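Local coordinates for protein ethylbenzene dehydrogenase alpha-subunit (Aromatoleum aromaticum, PDB 2IVF) that forms the molybdopterin-binding alpha subunit of a molybdenum enzyme and holds two pterin guanine dinucleotide cofactors, a molybdenum atom and an iron-sulfur cluster, at residues 601-611 with 631-642. Residues are numbered along the deposited sequence; the frame is centred on the assembly and turned at random.
Sequences QVYMLLSQNPM and MIFALETRMSSS. With MD1 (phosphoric acid 4-(2-amino-4-oxo-3,4,5,6,-tetrahydro-pteridin-6-yl)-2-hydroxy-3,4-dimercapto-but-3-en-yl ester guanylate ester), chain N.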
loop_
_atom_site.group_PDB
_atom_site.type_symbol
_atom_site.label_atom_id
_atom_site.label_comp_id
_atom_site.label_asym_id
_atom_site.label_seq_id
_atom_site.Cartn_x
_atom_site.Cartn_y
_atom_site.Cartn_z
ATOM N N GLN A 601 22.857 -26.410 6.959
ATOM C CA GLN A 601 23.741 -26.437 5.772
ATOM C C GLN A 601 23.074 -26.010 4.482
ATOM O O GLN A 601 23.750 -25.513 3.582
ATOM C CB GLN A 601 24.371 -27.809 5.576
ATOM C CG GLN A 601 25.274 -28.192 6.741
ATOM C CD GLN A 601 26.421 -29.050 6.344
ATOM O OE1 GLN A 601 26.266 -30.051 5.633
ATOM N NE2 GLN A 601 27.603 -28.681 6.810
ATOM N N VAL A 602 21.772 -26.246 4.385
ATOM C CA VAL A 602 20.993 -25.881 3.194
ATOM C C VAL A 602 19.778 -25.062 3.599
ATOM O O VAL A 602 18.996 -25.447 4.467
ATOM C CB VAL A 602 20.606 -27.119 2.380
ATOM C CG1 VAL A 602 19.828 -26.721 1.115
ATOM C CG2 VAL A 602 21.836 -27.881 2.018
ATOM N N TYR A 603 19.621 -23.917 2.941
ATOM C CA TYR A 603 18.693 -22.922 3.387
ATOM C C TYR A 603 17.918 -22.496 2.205
ATOM O O TYR A 603 18.494 -22.049 1.240
ATOM C CB TYR A 603 19.456 -21.753 3.986
ATOM C CG TYR A 603 18.594 -20.668 4.525
ATOM C CD1 TYR A 603 18.134 -19.635 3.688
ATOM C CD2 TYR A 603 18.239 -20.638 5.870
ATOM C CE1 TYR A 603 17.367 -18.622 4.195
ATOM C CE2 TYR A 603 17.486 -19.615 6.379
ATOM C CZ TYR A 603 17.050 -18.621 5.548
ATOM O OH TYR A 603 16.276 -17.613 6.060
ATOM N N MET A 604 16.601 -22.671 2.277
ATOM C CA MET A 604 15.725 -22.374 1.171
ATOM C C MET A 604 14.944 -21.097 1.442
ATOM O O MET A 604 14.270 -20.974 2.460
ATOM C CB MET A 604 14.756 -23.531 0.973
ATOM C CG MET A 604 13.720 -23.312 -0.056
ATOM S SD MET A 604 12.903 -24.863 -0.358
ATOM C CE MET A 604 11.528 -24.361 -1.379
ATOM N N LEU A 605 15.060 -20.152 0.514
ATOM C CA LEU A 605 14.297 -18.893 0.539
ATOM C C LEU A 605 13.101 -19.052 -0.379
ATOM O O LEU A 605 13.257 -19.278 -1.589
ATOM C CB LEU A 605 15.166 -17.733 0.061
ATOM C CG LEU A 605 16.325 -17.275 0.935
ATOM C CD1 LEU A 605 17.371 -16.543 0.093
ATOM C CD2 LEU A 605 15.763 -16.368 2.024
ATOM N N LEU A 606 11.908 -18.974 0.197
ATOM C CA LEU A 606 10.658 -19.057 -0.532
ATOM C C LEU A 606 9.675 -18.177 0.222
ATOM O O LEU A 606 9.457 -18.387 1.433
ATOM C CB LEU A 606 10.145 -20.488 -0.569
ATOM C CG LEU A 606 8.709 -20.650 -1.094
ATOM C CD1 LEU A 606 8.578 -20.244 -2.593
ATOM C CD2 LEU A 606 8.285 -22.125 -0.847
ATOM N N SER A 607 9.165 -17.158 -0.449
ATOM C CA SER A 607 8.251 -16.190 0.174
ATOM C C SER A 607 8.769 -15.711 1.554
ATOM O O SER A 607 8.022 -15.584 2.541
ATOM C CB SER A 607 6.837 -16.759 0.262
ATOM O OG SER A 607 6.444 -17.261 -1.008
ATOM N N GLN A 608 10.056 -15.384 1.571
ATOM C CA GLN A 608 10.691 -14.948 2.780
ATOM C C GLN A 608 11.959 -14.195 2.429
ATOM O O GLN A 608 12.651 -14.538 1.468
ATOM C CB GLN A 608 11.005 -16.161 3.644
ATOM C CG GLN A 608 11.336 -15.819 5.083
ATOM C CD GLN A 608 12.805 -15.943 5.470
ATOM O OE1 GLN A 608 13.248 -15.203 6.369
ATOM N NE2 GLN A 608 13.576 -16.888 4.825
ATOM N N ASN A 609 12.280 -13.189 3.244
ATOM C CA ASN A 609 13.349 -12.231 2.924
ATOM C C ASN A 609 14.008 -11.853 4.249
ATOM O O ASN A 609 13.708 -10.826 4.780
ATOM C CB ASN A 609 12.646 -11.035 2.232
ATOM C CG ASN A 609 13.585 -9.982 1.660
ATOM O OD1 ASN A 609 14.792 -10.166 1.558
ATOM N ND2 ASN A 609 13.015 -8.867 1.268
ATOM N N PRO A 610 14.854 -12.730 4.819
ATOM C CA PRO A 610 15.341 -12.534 6.199
ATOM C C PRO A 610 16.130 -11.261 6.409
ATOM O O PRO A 610 16.149 -10.716 7.512
ATOM C CB PRO A 610 16.239 -13.765 6.461
ATOM C CG PRO A 610 16.612 -14.305 5.136
ATOM C CD PRO A 610 15.420 -13.949 4.215
ATOM N N MET A 611 16.797 -10.769 5.359
ATOM C CA MET A 611 17.585 -9.568 5.521
ATOM C C MET A 611 16.767 -8.367 6.015
ATOM O O MET A 611 17.331 -7.488 6.660
ATOM C CB MET A 611 18.324 -9.211 4.255
ATOM C CG MET A 611 19.393 -10.211 3.896
ATOM S SD MET A 611 20.769 -10.342 5.109
ATOM C CE MET A 611 21.477 -8.725 4.968
ATOM N N MET A 631 24.696 -24.118 1.030
ATOM C CA MET A 631 23.806 -23.737 -0.075
ATOM C C MET A 631 22.696 -22.860 0.411
ATOM O O MET A 631 21.923 -23.225 1.309
ATOM C CB MET A 631 23.214 -24.990 -0.733
ATOM C CG MET A 631 22.107 -24.766 -1.720
ATOM S SD MET A 631 22.641 -23.817 -3.159
ATOM C CE MET A 631 23.879 -24.965 -3.858
ATOM N N ILE A 632 22.560 -21.722 -0.259
ATOM C CA ILE A 632 21.444 -20.863 -0.056
ATOM C C ILE A 632 20.804 -20.753 -1.400
ATOM O O ILE A 632 21.462 -20.339 -2.361
ATOM C CB ILE A 632 21.876 -19.461 0.406
ATOM C CG1 ILE A 632 22.718 -19.582 1.660
ATOM C CG2 ILE A 632 20.643 -18.616 0.616
ATOM C CD1 ILE A 632 23.356 -18.247 2.184
ATOM N N PHE A 633 19.542 -21.148 -1.497
ATOM C CA PHE A 633 18.861 -21.021 -2.774
ATOM C C PHE A 633 17.513 -20.374 -2.586
ATOM O O PHE A 633 16.858 -20.523 -1.543
ATOM C CB PHE A 633 18.773 -22.351 -3.518
ATOM C CG PHE A 633 17.855 -23.385 -2.866
ATOM C CD1 PHE A 633 18.279 -24.116 -1.776
ATOM C CD2 PHE A 633 16.578 -23.623 -3.362
ATOM C CE1 PHE A 633 17.465 -25.103 -1.216
ATOM C CE2 PHE A 633 15.752 -24.580 -2.759
ATOM C CZ PHE A 633 16.201 -25.311 -1.700
ATOM N N ALA A 634 17.125 -19.616 -3.597
ATOM C CA ALA A 634 15.926 -18.836 -3.550
ATOM C C ALA A 634 15.029 -19.223 -4.701
ATOM O O ALA A 634 15.506 -19.417 -5.835
ATOM C CB ALA A 634 16.243 -17.384 -3.633
ATOM N N LEU A 635 13.737 -19.310 -4.391
ATOM C CA LEU A 635 12.693 -19.429 -5.381
ATOM C C LEU A 635 12.005 -18.093 -5.405
ATOM O O LEU A 635 11.175 -17.801 -4.535
ATOM C CB LEU A 635 11.705 -20.516 -5.031
ATOM C CG LEU A 635 12.117 -21.921 -5.413
ATOM C CD1 LEU A 635 13.167 -22.378 -4.463
ATOM C CD2 LEU A 635 10.885 -22.869 -5.398
ATOM N N GLU A 636 12.384 -17.282 -6.389
ATOM C CA GLU A 636 11.973 -15.897 -6.438
ATOM C C GLU A 636 11.450 -15.448 -7.773
ATOM O O GLU A 636 11.830 -15.943 -8.847
ATOM C CB GLU A 636 13.168 -15.007 -6.037
ATOM C CG GLU A 636 13.175 -14.526 -4.601
ATOM C CD GLU A 636 12.094 -13.563 -4.215
ATOM O OE1 GLU A 636 11.226 -13.158 -5.051
ATOM O OE2 GLU A 636 12.121 -13.191 -3.019
ATOM N N THR A 637 10.577 -14.464 -7.708
ATOM C CA THR A 637 10.166 -13.708 -8.863
ATOM C C THR A 637 10.992 -12.448 -8.988
ATOM O O THR A 637 11.066 -11.843 -10.060
ATOM C CB THR A 637 8.709 -13.270 -8.723
ATOM O OG1 THR A 637 8.555 -12.609 -7.468
ATOM C CG2 THR A 637 7.790 -14.489 -8.778
ATOM N N ARG A 638 11.626 -12.066 -7.889
ATOM C CA ARG A 638 12.161 -10.749 -7.737
ATOM C C ARG A 638 13.546 -10.838 -7.052
ATOM O O ARG A 638 13.813 -11.753 -6.255
ATOM C CB ARG A 638 11.135 -9.972 -6.904
ATOM C CG ARG A 638 11.405 -8.546 -6.566
ATOM C CD ARG A 638 10.394 -8.051 -5.500
ATOM N NE ARG A 638 10.825 -8.542 -4.203
ATOM C CZ ARG A 638 11.663 -7.900 -3.393
ATOM N NH1 ARG A 638 12.167 -6.705 -3.707
ATOM N NH2 ARG A 638 12.025 -8.477 -2.284
ATOM N N MET A 639 14.439 -9.915 -7.398
ATOM C CA MET A 639 15.759 -9.892 -6.777
ATOM C C MET A 639 15.665 -9.187 -5.427
ATOM O O MET A 639 15.886 -7.971 -5.296
ATOM C CB MET A 639 16.829 -9.286 -7.668
ATOM C CG MET A 639 18.188 -9.393 -7.043
ATOM S SD MET A 639 18.758 -11.098 -6.863
ATOM C CE MET A 639 19.242 -11.528 -8.521
ATOM N N SER A 640 15.259 -9.968 -4.427
ATOM C CA SER A 640 15.156 -9.476 -3.054
ATOM C C SER A 640 16.531 -9.253 -2.491
ATOM O O SER A 640 17.502 -9.766 -3.004
ATOM C CB SER A 640 14.404 -10.487 -2.171
ATOM O OG SER A 640 15.167 -11.640 -1.944
ATOM N N SER A 641 16.596 -8.481 -1.412
ATOM C CA SER A 641 17.843 -8.255 -0.745
ATOM C C SER A 641 18.436 -9.561 -0.270
ATOM O O SER A 641 19.668 -9.741 -0.327
ATOM C CB SER A 641 17.658 -7.276 0.422
ATOM O OG SER A 641 16.804 -7.810 1.383
ATOM N N SER A 642 17.588 -10.498 0.174
ATOM C CA SER A 642 18.114 -11.801 0.645
ATOM C C SER A 642 18.607 -12.708 -0.483
ATOM O O SER A 642 19.599 -13.434 -0.308
ATOM C CB SER A 642 17.108 -12.547 1.546
ATOM O OG SER A 642 16.659 -11.691 2.587
HETATM P PB MD1 N . 8.489 -11.579 4.021
HETATM O O3B MD1 N . 8.267 -10.482 2.903
HETATM O O1B MD1 N . 7.478 -12.643 3.794
HETATM O O2B MD1 N . 9.920 -11.874 4.259
HETATM O O3A MD1 N . 8.033 -10.784 5.317
HETATM C C10 MD1 N . 6.671 -10.782 5.795
HETATM C C11 MD1 N . 6.680 -9.763 6.924
HETATM O O11 MD1 N . 6.655 -8.472 6.226
HETATM C C12 MD1 N . 5.427 -9.884 7.748
HETATM S S12 MD1 N . 4.051 -10.727 7.183
HETATM C C13 MD1 N . 5.314 -9.259 8.965
HETATM S S13 MD1 N . 3.903 -9.329 9.889
HETATM C C14 MD1 N . 6.426 -8.497 9.578
HETATM N N15 MD1 N . 6.235 -7.113 9.852
HETATM C C16 MD1 N . 7.265 -6.326 10.298
HETATM C C15 MD1 N . 6.961 -5.026 10.655
HETATM O O14 MD1 N . 5.784 -4.581 10.586
HETATM N N17 MD1 N . 8.031 -4.268 11.009
HETATM C C17 MD1 N . 9.320 -4.797 11.079
HETATM N N16 MD1 N . 10.282 -3.970 11.464
HETATM N N18 MD1 N . 9.568 -6.080 10.770
HETATM C C20 MD1 N . 8.561 -6.838 10.392
HETATM N N8 MD1 N . 8.797 -8.149 10.127
HETATM C C7 MD1 N . 7.817 -9.079 9.632
HETATM P PA MD1 N . 9.142 -10.006 1.639
HETATM O O1A MD1 N . 8.154 -9.398 0.697
HETATM O O2A MD1 N . 10.226 -9.132 2.141
HETATM O "O5'" MD1 N . 9.777 -11.309 1.012
HETATM C "C5'" MD1 N . 8.882 -12.183 0.333
HETATM C "C4'" MD1 N . 9.426 -12.512 -0.996
HETATM O "O4'" MD1 N . 8.373 -13.238 -1.619
HETATM C "C1'" MD1 N . 8.534 -12.969 -3.012
HETATM N N9 MD1 N . 7.347 -13.263 -3.827
HETATM C C4 MD1 N . 7.254 -14.324 -4.615
HETATM N N3 MD1 N . 8.142 -15.325 -4.822
HETATM C C2 MD1 N . 7.844 -16.321 -5.657
HETATM N N2 MD1 N . 8.722 -17.340 -5.861
HETATM N N1 MD1 N . 6.655 -16.250 -6.356
HETATM C C6 MD1 N . 5.712 -15.264 -6.195
HETATM O O6 MD1 N . 4.652 -15.335 -6.816
HETATM C C5 MD1 N . 6.016 -14.250 -5.274
HETATM N N7 MD1 N . 5.407 -13.142 -4.865
HETATM C C8 MD1 N . 6.221 -12.560 -3.980
HETATM C "C2'" MD1 N . 8.842 -11.477 -3.084
HETATM O "O2'" MD1 N . 9.553 -11.088 -4.285
HETATM C "C3'" MD1 N . 9.626 -11.215 -1.789
HETATM O "O3'" MD1 N . 11.041 -11.006 -2.041
HETATM O O HOH W 1 10.024 -16.024 -2.954
HETATM O O HOH W 2 13.808 -13.709 -1.045
#
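Q601 opens the pairing through its backbone, its O accepting from M631 N, and the ladder continues in parallel register as Y603 and L605 each use both N and O between 631 and 635. V602, a branched residue suited to a strand, sets CG1 at the edge of the F633 ring, 3.7 Å from CE1. Y603 rests CD1 on I632 CG2 on the other face of the sheet, while its hydroxyl, bonded to Q608 NE2 and D189, gives the large ring a polar end. M604, slim and unbranched at CB, lies across F633: its CA sits over one ring face, 4.2 Å from the centroid, and SD makes an oblique Met-aromatic contact. F633 CG stands between its own backbone N and carbonyl carbon (chi1 68°), which swings the ring toward M604. L605 returns to the face of Y603, CB against the small A634 and CD1 reaching I632 CG2. Strands 602-606 and 631-636, parallel neighbours joined through helices 610-613 and 617-625, make a beta-alpha-beta crossover whose C-terminal ends meet the dinucleotide, consistent with the Rossmann-like alpha/beta layout of molybdopterin oxidoreductases. Beyond them, a water links S607 N to L635 O, which also accepts from MD1 N2 of the guanine (2.8 Å). E636 takes both ribose hydroxyls, and R638 donates to the same pair from NE and NH2. N609 suits its place because its amide offers both polarities: ND2 donates to MD1 O2A (2.9 Å) and to D922, which also pairs with R638 and S641, while OD1 accepts from S642 N and, in the carbonyl plane on a lone pair, from S642 OG at 2.6 Å. P610, whose ring nitrogen has no hydrogen to give, packs CD closely on S642 CB at the start of the helix. S642 OG, donor to N609, accepts in turn from M611 N (2.9 Å, 166°), a double role that suits a serine.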